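Local coordinates for protein SYE1 (Shewanella oneidensis, PDB 4AWT) that binds flavin mononucleotide and, as a member of the Old Yellow Enzyme family, probably acts as an NAD(P)H-dependent oxidoreductase, at residues R212-D215 / E216-A220; D223-A227 / E228-V232; R106-H109 / P110-D114; T64-Y68 / A69-G73. The protein carries 1 engineered substitution. All coordinates share one frame; numbering follows the deposited sequence. Where two conformers were deposited one is given.

How the interactions relate
The four contacts form two pairs on one eight-stranded beta/alpha barrel. Interactions 1 and 2 share helix 212-225: the first lies along its early turns, the second at its end where the chain enters strand 230-234. Their centres are 12 Å apart, and Val218 CG2 touches Val232 CG2 at 4.0 Å. Interactions 3 and 4 belong to two neighbouring loops, centres 8 Å apart, joined by a probable hydrogen bond of 2.7 Å from Thr108 OG1 to Lys66 O. Between the pairs, the centres of individual contacts lie 22 to 28 Å apart. In interaction 4 the side chain of Thr71 is about 7 Å from the flavin mononucleotide; those of Leu214 and Asn112 are about 13 Å from the flavin mononucleotide.

Interaction 1. Residues R212-D215 / E216-A220; sequences RFLD and EVVAA
Glu216 reaches back across Arg212, one helical turn earlier. Its N donates to Arg212 O at 2.9 Å, and its side chain, with CG anti to the carbonyl carbon (chi1 -68°) and extended beyond, brings OE2 to 3.4 Å from Arg212 CG. The charged ends do not meet directly: Glu216 OE2 and Arg212 NH1 are 4.9 Å apart, the carboxylate and guanidinium planes turned 59° from each other, and one water bridges them, accepting from NH1 and donating to OE2. Arg212 NH2 bonds Asn209 and forms a salt bridge with Glu208, and Glu216 OE1 bonds Tyr203 OH. With an alanine in place of Glu216, Tyr203 OH and the bridging water would probably lose their carboxylate mate. Val217 follows, its CG2 over one face of the Phe213 ring as a CH-pi contact, 4.0 Å from the centroid and displaced toward the rim. Helix 212-225 is one of the outer helices of the TIM barrel, and here Val217, Val218 and Leu214 all pack on Leu180 of strand 177-181, while Phe213 also meets Phe191. Val218 lies alongside Leu214, pointing the same way, with CG2 3.9 Å from Leu214 CD1. Ala219 N bonds Asp215 O; Asp215 OD1 bonds His262 NE2.

Interaction 2. Residues D223-A227 / E228-V232; sequences DAIGA and ERVGV
Arg229 folds back on Ile225, the last residue of helix 212-225, and takes hold of its carbonyl oxygen. At the base of the side chain, CB lies 3.7 Å from Gly226 O and 3.8 Å from Ile225 CD1. CG and then CD each pass 4.0 Å from Ile225 O, and the chain bends at chi3 (-69°), which turns the guanidinium back toward that oxygen. NE donates to Ile225 O at 2.9 Å with an N-H...O angle of 155°, and NH2 donates to the same Ile225 O at 3.0 Å. The oxygen lies in the guanidinium plane, gripped side-on by both nitrogens. Another turn of helix would have offered Ile225 O the backbone N of Arg229; that N goes to Gly226 O instead, and the side chain replaces it. The positive group at the helix C-terminus is likely to be favoured by the helix dipole. Gly226 makes the exit, its positive phi (97°) being one at which a side chain would jam against Ile225 O. Val230 N then bonds Ala227 O. The Ile225 and Val230 side chains cross, with Ile225 CG1 3.9 Å from Val230 CG2. This is an alpha-to-beta loop of the TIM barrel, leading into strand 230-234. Ile225 packs against Ala167 and Met171 of helix 153-172, Arg229 also touches Met171, and Gly231 and Val232 exchange backbone hydrogen bonds with strands 177-181 and 266-270 respectively.

Interaction 3. Residues R106-H109 / P110-D114; sequences RVTH and PDNID
His109 and Asp111 are tied by a hydrogen bond from the backbone N of Asp111 to His109 ND1, 3.2 Å long and nearly straight at 167°, though the donor is somewhat tilted from the ring plane. A second bond runs from Asn112 N to His109 O at 2.8 Å and closes the 3-10 turn that begins at Pro110. His109 therefore accepts from two nearby backbone amides, one through its ring and one through its carbonyl. The ring can do so because CG is anti to the backbone N (chi1 -175°), beside the carbonyl carbon and thus on the side of the residues that follow.

Among the carbon contacts, one of the two conformers of Pro110 lays CD over a face of the His109 ring, 3.5 Å from the centroid, a CH-pi contact that stays doubtful because it depends on that copy. The Asp111 side chain runs alongside the ring, pointing the same way, with CG 3.5 Å from His109 CE1 and the carboxylate turned 67° from the ring.

Van der Waals packing joins Thr108 to the end of the turn: its OG1 is 3.7 Å from Asn112 CB and its CG2 4.0 Å from Ile113 CD1. The polar ends of these residues bond across to other loops and strands, Thr108 OG1 to Lys66 O and Asn112 ND2 to Phe132 O of strand 130-133.

Since ND1 accepts a hydrogen bond, His109 is probably neutral with its proton on NE2, even though a carboxylate lies close by.

Interaction 4. Residues T64-Y68 / A69-G73; sequences TAKGY and AWTPG. With BOG (octyl beta-D-glucopyranoside), chain D.
The type II beta turn from Tyr68 to Thr71 belongs to the loop that follows barrel strand 53-60, and beside it Tyr68 lines the pocket where octyl beta-D-glucopyranoside sits. No direct hydrogen bond joins residues 64-68 to 69-73; two waters do so. One accepts from Lys66 NZ at 2.7 Å and also from Trp70 N. The other accepts from Gly67 N and donates to Thr71 OG1 at 2.8 Å. Lys66, fully extended, brings CE 3.9 Å from Trp70 N and sets NZ in a salt bridge with Asp35. Thr71 CG2 packs 3.8 Å from Tyr68 CB, placed there by lying anti to its own carbonyl carbon. Farther out, the glucoside O2 stands over one face of the tyrosine ring, 3.8 Å from Tyr68 CE2, and Tyr68 OH bonds Tyr186 OH. With a leucine in place of Tyr68, the sugar would probably lose its flat wall and Tyr186 its hydroxyl partner. Trp70 NE1 bonds Asp134. Because Thr71 OG1 accepts from a water, its own hydrogen is left for Gln60 OE1, so the buried hydroxyl is satisfied both as donor and as acceptor.

Interaction 1. Residues R212-D215 / E216-A220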
loop_
_atom_site.group_PDB
_atom_site.type_symbol
_atom_site.label_atom_id
_atom_site.label_comp_id
_atom_site.label_asym_id
_atom_site.label_seq_id
_atom_site.Cartn_x
_atom_site.Cartn_y
_atom_site.Cartn_z
ATOM N N ARG A 212 -6.947 -12.685 13.039
ATOM C CA ARG A 212 -5.956 -12.747 14.115
ATOM C C ARG A 212 -4.590 -12.281 13.648
ATOM O O ARG A 212 -3.904 -11.557 14.390
ATOM C CB ARG A 212 -5.901 -14.179 14.677
ATOM C CG ARG A 212 -5.023 -14.238 15.925
ATOM C CD ARG A 212 -4.979 -15.684 16.465
ATOM N NE ARG A 212 -6.304 -16.232 16.713
ATOM C CZ ARG A 212 -7.100 -15.946 17.684
ATOM N NH1 ARG A 212 -6.719 -15.117 18.647
ATOM N NH2 ARG A 212 -8.318 -16.519 17.692
ATOM N N PHE A 213 -4.134 -12.696 12.477
ATOM C CA PHE A 213 -2.812 -12.293 12.015
ATOM C C PHE A 213 -2.764 -10.773 11.847
ATOM O O PHE A 213 -1.835 -10.114 12.310
ATOM C CB PHE A 213 -2.449 -13.031 10.748
ATOM C CG PHE A 213 -1.033 -12.823 10.289
ATOM C CD1 PHE A 213 0.039 -13.060 11.107
ATOM C CD2 PHE A 213 -0.784 -12.404 8.987
ATOM C CE1 PHE A 213 1.339 -12.889 10.645
ATOM C CE2 PHE A 213 0.513 -12.242 8.532
ATOM C CZ PHE A 213 1.571 -12.537 9.351
ATOM N N LEU A 214 -3.799 -10.191 11.220
ATOM C CA LEU A 214 -3.913 -8.741 11.132
ATOM C C LEU A 214 -3.807 -8.108 12.507
ATOM O O LEU A 214 -3.078 -7.133 12.729
ATOM C CB LEU A 214 -5.237 -8.380 10.475
ATOM C CG LEU A 214 -5.563 -6.891 10.435
ATOM C CD1 LEU A 214 -4.619 -6.102 9.536
ATOM C CD2 LEU A 214 -7.002 -6.683 9.970
ATOM N N ASP A 215 -4.602 -8.630 13.477
ATOM C CA ASP A 215 -4.614 -8.094 14.803
ATOM C C ASP A 215 -3.224 -8.060 15.425
ATOM O O ASP A 215 -2.791 -7.085 16.017
ATOM C CB ASP A 215 -5.584 -8.914 15.665
ATOM C CG ASP A 215 -5.815 -8.334 17.023
ATOM O OD1 ASP A 215 -6.045 -7.150 17.159
ATOM O OD2 ASP A 215 -5.996 -9.132 17.935
ATOM N N GLU A 216 -2.523 -9.206 15.316
ATOM C CA GLU A 216 -1.240 -9.344 15.939
ATOM C C GLU A 216 -0.167 -8.500 15.284
ATOM O O GLU A 216 0.715 -7.931 15.957
ATOM C CB GLU A 216 -0.838 -10.823 15.964
ATOM C CG GLU A 216 -1.739 -11.629 16.893
ATOM C CD GLU A 216 -1.462 -13.113 16.929
ATOM O OE1 GLU A 216 -0.599 -13.568 16.153
ATOM O OE2 GLU A 216 -2.119 -13.839 17.684
ATOM N N VAL A 217 -0.199 -8.396 13.945
ATOM C CA VAL A 217 0.729 -7.520 13.245
ATOM C C VAL A 217 0.494 -6.071 13.652
ATOM O O VAL A 217 1.432 -5.348 13.970
ATOM C CB VAL A 217 0.647 -7.727 11.725
ATOM C CG1 VAL A 217 1.473 -6.653 11.005
ATOM C CG2 VAL A 217 1.110 -9.099 11.305
ATOM N N VAL A 218 -0.781 -5.627 13.633
ATOM C CA VAL A 218 -1.086 -4.248 14.019
ATOM C C VAL A 218 -0.660 -3.988 15.445
ATOM O O VAL A 218 -0.108 -2.935 15.748
ATOM C CB VAL A 218 -2.541 -3.918 13.740
ATOM C CG1 VAL A 218 -2.933 -2.578 14.336
ATOM C CG2 VAL A 218 -2.798 -3.941 12.238
ATOM N N ALA A 219 -0.912 -4.941 16.350
ATOM C CA ALA A 219 -0.497 -4.714 17.734
ATOM C C ALA A 219 0.987 -4.469 17.827
ATOM O O ALA A 219 1.421 -3.590 18.575
ATOM C CB ALA A 219 -0.869 -5.935 18.596
ATOM N N ALA A 220 1.786 -5.234 17.084
ATOM C CA ALA A 220 3.216 -5.066 17.120
ATOM C C ALA A 220 3.655 -3.729 16.526
ATOM O O ALA A 220 4.546 -3.065 17.044
ATOM C CB ALA A 220 3.892 -6.203 16.387
HETATM O O HOH W 1 -4.318 -13.444 19.127
#

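Interaction 2. Residues D223-A227 / E228-V232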
loop_
_atom_site.group_PDB
_atom_site.type_symbol
_atom_site.label_atom_id
_atom_site.label_comp_id
_atom_site.label_asym_id
_atom_site.label_seq_id
_atom_site.Cartn_x
_atom_site.Cartn_y
_atom_site.Cartn_z
ATOM N N ASP A 223 2.782 -1.074 19.002
ATOM C CA ASP A 223 3.745 -1.093 20.131
ATOM C C ASP A 223 5.068 -0.489 19.744
ATOM O O ASP A 223 5.702 0.173 20.555
ATOM C CB ASP A 223 3.923 -2.549 20.563
ATOM C CG ASP A 223 4.635 -2.754 21.841
ATOM O OD1 ASP A 223 4.126 -2.201 22.846
ATOM O OD2 ASP A 223 5.647 -3.493 21.894
ATOM N N ALA A 224 5.500 -0.693 18.515
ATOM C CA ALA A 224 6.800 -0.188 18.098
ATOM C C ALA A 224 6.815 1.316 17.931
ATOM O O ALA A 224 7.769 1.958 18.352
ATOM C CB ALA A 224 7.196 -0.881 16.795
ATOM N N ILE A 225 5.817 1.897 17.236
ATOM C CA ILE A 225 5.923 3.286 16.810
ATOM C C ILE A 225 4.771 4.155 17.187
ATOM O O ILE A 225 4.818 5.357 16.944
ATOM C CB ILE A 225 6.245 3.437 15.295
ATOM C CG1 ILE A 225 5.048 3.053 14.409
ATOM C CG2 ILE A 225 7.491 2.652 14.963
ATOM C CD1 ILE A 225 5.288 3.424 12.966
ATOM N N GLY A 226 3.716 3.612 17.789
ATOM C CA GLY A 226 2.581 4.400 18.209
ATOM C C GLY A 226 1.439 4.368 17.199
ATOM O O GLY A 226 1.668 4.437 15.987
ATOM N N ALA A 227 0.210 4.295 17.704
ATOM C CA ALA A 227 -0.957 4.181 16.821
ATOM C C ALA A 227 -1.106 5.381 15.921
ATOM O O ALA A 227 -1.614 5.241 14.798
ATOM C CB ALA A 227 -2.194 4.003 17.700
ATOM N N GLU A 228 -0.687 6.553 16.361
ATOM C CA GLU A 228 -0.794 7.772 15.567
ATOM C C GLU A 228 0.099 7.756 14.341
ATOM O O GLU A 228 -0.029 8.643 13.488
ATOM C CB GLU A 228 -0.525 9.015 16.414
ATOM C CG GLU A 228 0.900 9.281 16.827
ATOM C CD GLU A 228 1.581 8.393 17.839
ATOM O OE1 GLU A 228 0.987 7.529 18.556
ATOM O OE2 GLU A 228 2.833 8.519 17.953
ATOM N N ARG A 229 0.986 6.777 14.232
ATOM C CA ARG A 229 1.906 6.624 13.106
ATOM C C ARG A 229 1.622 5.352 12.299
ATOM O O ARG A 229 2.450 4.993 11.462
ATOM C CB ARG A 229 3.342 6.681 13.584
ATOM C CG ARG A 229 3.704 8.046 14.151
ATOM C CD ARG A 229 5.196 8.264 14.295
ATOM N NE ARG A 229 5.768 7.476 15.273
ATOM C CZ ARG A 229 7.018 7.614 15.688
ATOM N NH1 ARG A 229 7.841 8.487 15.168
ATOM N NH2 ARG A 229 7.425 6.768 16.683
ATOM N N VAL A 230 0.480 4.706 12.523
ATOM C CA VAL A 230 0.156 3.457 11.849
ATOM C C VAL A 230 -1.154 3.627 11.086
ATOM O O VAL A 230 -2.205 3.853 11.675
ATOM C CB VAL A 230 0.036 2.294 12.825
ATOM C CG1 VAL A 230 -0.460 1.027 12.136
ATOM C CG2 VAL A 230 1.378 2.029 13.515
ATOM N N GLY A 231 -1.081 3.440 9.756
ATOM C CA GLY A 231 -2.263 3.284 8.913
ATOM C C GLY A 231 -2.304 1.862 8.396
ATOM O O GLY A 231 -1.296 1.148 8.422
ATOM N N VAL A 232 -3.472 1.440 7.889
ATOM C CA VAL A 232 -3.641 0.120 7.340
ATOM C C VAL A 232 -4.432 0.224 6.041
ATOM O O VAL A 232 -5.420 0.955 5.996
ATOM C CB VAL A 232 -4.344 -0.830 8.317
ATOM C CG1 VAL A 232 -4.603 -2.200 7.704
ATOM C CG2 VAL A 232 -3.544 -0.963 9.607
#

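Interaction 3. Residues R106-H109 / P110-D114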
loop_
_atom_site.group_PDB
_atom_site.type_symbol
_atom_site.label_atom_id
_atom_site.label_comp_id
_atom_site.label_asym_id
_atom_site.label_seq_id
_atom_site.Cartn_x
_atom_site.Cartn_y
_atom_site.Cartn_z
ATOM N N ARG A 106 2.098 -15.247 -1.073
ATOM C CA ARG A 106 2.163 -16.120 -2.222
ATOM C C ARG A 106 2.217 -15.413 -3.550
ATOM O O ARG A 106 2.377 -16.074 -4.589
ATOM C CB ARG A 106 0.943 -17.063 -2.244
ATOM C CG ARG A 106 -0.340 -16.351 -2.613
ATOM C CD ARG A 106 -1.539 -17.248 -2.385
ATOM N NE ARG A 106 -2.762 -16.529 -2.665
ATOM C CZ ARG A 106 -3.956 -17.063 -2.658
ATOM N NH1 ARG A 106 -4.149 -18.331 -2.350
ATOM N NH2 ARG A 106 -5.009 -16.271 -2.937
ATOM N N VAL A 107 2.073 -14.077 -3.576
ATOM C CA VAL A 107 2.075 -13.347 -4.855
ATOM C C VAL A 107 3.505 -12.951 -5.175
ATOM O O VAL A 107 3.933 -11.816 -5.010
ATOM C CB VAL A 107 1.102 -12.174 -4.820
ATOM C CG1 VAL A 107 1.080 -11.500 -6.172
ATOM C CG2 VAL A 107 -0.287 -12.610 -4.411
ATOM N N THR A 108 4.274 -13.956 -5.586
ATOM C CA THR A 108 5.677 -13.813 -5.915
ATOM C C THR A 108 6.101 -15.055 -6.695
ATOM O O THR A 108 5.336 -15.954 -7.013
ATOM C CB THR A 108 6.512 -13.556 -4.671
ATOM O OG1 THR A 108 7.813 -13.149 -5.100
ATOM C CG2 THR A 108 6.597 -14.763 -3.749
ATOM N N HIS A 109 7.370 -15.040 -7.031
ATOM C CA HIS A 109 8.043 -16.112 -7.744
ATOM C C HIS A 109 9.359 -16.344 -7.026
ATOM O O HIS A 109 9.961 -15.356 -6.578
ATOM C CB HIS A 109 8.267 -15.708 -9.195
ATOM C CG HIS A 109 8.824 -16.759 -10.028
ATOM N ND1 HIS A 109 10.102 -17.060 -10.112
ATOM C CD2 HIS A 109 8.249 -17.610 -10.902
ATOM C CE1 HIS A 109 10.379 -18.060 -10.887
ATOM N NE2 HIS A 109 9.223 -18.428 -11.436
ATOM N N PRO A 110 9.850 -17.570 -6.934
ATOM C CA PRO A 110 11.142 -17.830 -6.294
ATOM C C PRO A 110 12.270 -16.928 -6.742
ATOM O O PRO A 110 13.169 -16.606 -5.946
ATOM C CB PRO A 110 11.391 -19.337 -6.621
ATOM C CG PRO A 110 9.977 -19.844 -6.587
ATOM C CD PRO A 110 9.187 -18.821 -7.357
ATOM N N ASP A 111 12.366 -16.530 -7.929
ATOM C CA ASP A 111 13.381 -15.673 -8.489
ATOM C C ASP A 111 13.420 -14.341 -7.730
ATOM O O ASP A 111 14.477 -13.723 -7.722
ATOM C CB ASP A 111 13.201 -15.397 -9.956
ATOM C CG ASP A 111 13.466 -16.491 -10.885
ATOM O OD1 ASP A 111 13.873 -17.595 -10.448
ATOM O OD2 ASP A 111 13.316 -16.303 -12.146
ATOM N N ASN A 112 12.338 -13.893 -7.138
ATOM C CA ASN A 112 12.342 -12.649 -6.393
ATOM C C ASN A 112 12.637 -12.796 -4.940
ATOM O O ASN A 112 12.789 -11.795 -4.257
ATOM C CB ASN A 112 10.970 -11.972 -6.583
ATOM C CG ASN A 112 10.742 -11.443 -7.955
ATOM O OD1 ASN A 112 11.704 -11.077 -8.641
ATOM N ND2 ASN A 112 9.506 -11.330 -8.393
ATOM N N ILE A 113 12.715 -14.039 -4.440
ATOM C CA ILE A 113 12.886 -14.304 -3.035
ATOM C C ILE A 113 13.994 -15.335 -2.797
ATOM O O ILE A 113 13.914 -16.233 -1.985
ATOM C CB ILE A 113 11.575 -14.689 -2.341
ATOM C CG1 ILE A 113 10.896 -15.920 -2.945
ATOM C CG2 ILE A 113 10.599 -13.491 -2.351
ATOM C CD1 ILE A 113 9.767 -16.454 -2.107
ATOM N N ASP A 114 15.083 -15.124 -3.519
ATOM C CA ASP A 114 16.339 -15.887 -3.248
ATOM C C ASP A 114 16.116 -17.367 -3.462
ATOM O O ASP A 114 16.794 -18.200 -2.832
ATOM C CB ASP A 114 16.877 -15.578 -1.824
ATOM C CG ASP A 114 17.301 -14.163 -1.526
ATOM O OD1 ASP A 114 17.769 -13.491 -2.492
ATOM O OD2 ASP A 114 17.222 -13.696 -0.347
#

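Interaction 4. Residues T64-Y68 / A69-G73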
loop_
_atom_site.group_PDB
_atom_site.type_symbol
_atom_site.label_atom_id
_atom_site.label_comp_id
_atom_site.label_asym_id
_atom_site.label_seq_id
_atom_site.Cartn_x
_atom_site.Cartn_y
_atom_site.Cartn_z
ATOM N N THR A 64 12.214 -12.344 1.729
ATOM C CA THR A 64 11.182 -13.252 1.264
ATOM C C THR A 64 9.786 -12.634 1.229
ATOM O O THR A 64 8.826 -13.288 0.910
ATOM C CB THR A 64 11.156 -14.565 2.081
ATOM O OG1 THR A 64 10.981 -14.281 3.446
ATOM C CG2 THR A 64 12.457 -15.338 1.898
ATOM N N ALA A 65 9.754 -11.304 1.465
ATOM C CA ALA A 65 8.534 -10.519 1.439
ATOM C C ALA A 65 8.283 -9.847 0.057
ATOM O O ALA A 65 7.238 -9.233 -0.125
ATOM C CB ALA A 65 8.589 -9.478 2.494
ATOM N N LYS A 66 9.240 -9.942 -0.843
ATOM C CA LYS A 66 9.260 -9.283 -2.149
ATOM C C LYS A 66 8.482 -10.060 -3.187
ATOM O O LYS A 66 8.607 -11.301 -3.253
ATOM C CB LYS A 66 10.713 -9.164 -2.573
ATOM C CG LYS A 66 10.997 -8.474 -3.874
ATOM C CD LYS A 66 12.504 -8.446 -4.152
ATOM C CE LYS A 66 12.905 -7.998 -5.521
ATOM N NZ LYS A 66 14.388 -8.036 -5.619
ATOM N N GLY A 67 7.707 -9.343 -4.014
ATOM C CA GLY A 67 6.924 -9.922 -5.072
ATOM C C GLY A 67 7.332 -9.635 -6.487
ATOM O O GLY A 67 6.941 -10.364 -7.390
ATOM N N TYR A 68 8.058 -8.527 -6.684
ATOM C CA TYR A 68 8.304 -7.955 -7.987
ATOM C C TYR A 68 9.736 -7.521 -8.065
ATOM O O TYR A 68 10.303 -7.032 -7.090
ATOM C CB TYR A 68 7.355 -6.759 -8.260
ATOM C CG TYR A 68 5.907 -7.143 -8.103
ATOM C CD1 TYR A 68 5.311 -7.099 -6.835
ATOM C CD2 TYR A 68 5.135 -7.553 -9.170
ATOM C CE1 TYR A 68 4.008 -7.495 -6.639
ATOM C CE2 TYR A 68 3.810 -7.914 -8.988
ATOM C CZ TYR A 68 3.254 -7.910 -7.712
ATOM O OH TYR A 68 1.969 -8.274 -7.468
ATOM N N ALA A 69 10.320 -7.609 -9.273
ATOM C CA ALA A 69 11.698 -7.200 -9.429
ATOM C C ALA A 69 11.865 -5.724 -9.057
ATOM O O ALA A 69 11.046 -4.871 -9.356
ATOM C CB ALA A 69 12.150 -7.395 -10.862
ATOM N N TRP A 70 13.001 -5.444 -8.426
ATOM C CA TRP A 70 13.541 -4.086 -8.284
ATOM C C TRP A 70 12.685 -3.202 -7.376
ATOM O O TRP A 70 12.779 -1.970 -7.467
ATOM C CB TRP A 70 13.806 -3.376 -9.622
ATOM C CG TRP A 70 14.434 -4.268 -10.665
ATOM C CD1 TRP A 70 15.585 -5.021 -10.512
ATOM C CD2 TRP A 70 13.940 -4.504 -11.973
ATOM N NE1 TRP A 70 15.832 -5.689 -11.674
ATOM C CE2 TRP A 70 14.831 -5.404 -12.591
ATOM C CE3 TRP A 70 12.831 -4.046 -12.667
ATOM C CZ2 TRP A 70 14.615 -5.833 -13.885
ATOM C CZ3 TRP A 70 12.614 -4.469 -13.948
ATOM C CH2 TRP A 70 13.503 -5.362 -14.551
ATOM N N THR A 71 11.875 -3.773 -6.493
ATOM C CA THR A 71 11.183 -2.965 -5.509
ATOM C C THR A 71 12.103 -2.667 -4.350
ATOM O O THR A 71 12.970 -3.492 -3.972
ATOM C CB THR A 71 9.866 -3.618 -5.052
ATOM O OG1 THR A 71 10.124 -4.875 -4.385
ATOM C CG2 THR A 71 8.973 -3.920 -6.226
ATOM N N PRO A 72 12.003 -1.488 -3.743
ATOM C CA PRO A 72 12.912 -1.115 -2.670
ATOM C C PRO A 72 12.577 -1.810 -1.387
ATOM O O PRO A 72 11.409 -1.907 -1.015
ATOM C CB PRO A 72 12.645 0.406 -2.511
ATOM C CG PRO A 72 11.180 0.544 -2.935
ATOM C CD PRO A 72 11.046 -0.420 -4.099
ATOM N N GLY A 73 13.589 -2.274 -0.651
ATOM C CA GLY A 73 13.375 -2.827 0.650
ATOM C C GLY A 73 13.489 -1.813 1.758
ATOM O O GLY A 73 13.879 -0.664 1.564
HETATM C C1 BOG D . 1.107 -4.871 -10.036
HETATM O O1 BOG D . 1.065 -4.631 -11.416
HETATM C C2 BOG D . 2.089 -3.987 -9.334
HETATM O O2 BOG D . 3.414 -4.255 -9.738
HETATM C C3 BOG D . 2.057 -4.167 -7.807
HETATM O O3 BOG D . 2.813 -3.169 -7.180
HETATM C C4 BOG D . 0.607 -3.969 -7.345
HETATM O O4 BOG D . 0.542 -4.206 -5.979
HETATM C C5 BOG D . -0.369 -4.854 -8.112
HETATM O O5 BOG D . -0.208 -4.533 -9.479
HETATM C C6 BOG D . -1.797 -4.625 -7.687
HETATM O O6 BOG D . -2.567 -5.570 -8.409
HETATM C "C1'" BOG D . 0.638 -5.726 -12.192
HETATM C "C2'" BOG D . 0.759 -5.535 -13.702
HETATM C "C3'" BOG D . 0.231 -4.224 -14.199
HETATM C "C4'" BOG D . -0.079 -4.012 -15.676
HETATM C "C5'" BOG D . 0.790 -2.852 -16.172
HETATM C "C6'" BOG D . 1.861 -3.357 -17.141
HETATM C "C7'" BOG D . 2.744 -2.185 -17.606
HETATM C "C8'" BOG D . 3.363 -2.627 -18.927
HETATM O O HOH W 2 15.097 -7.430 -8.202
HETATM O O HOH W 3 7.908 -6.530 -4.132
#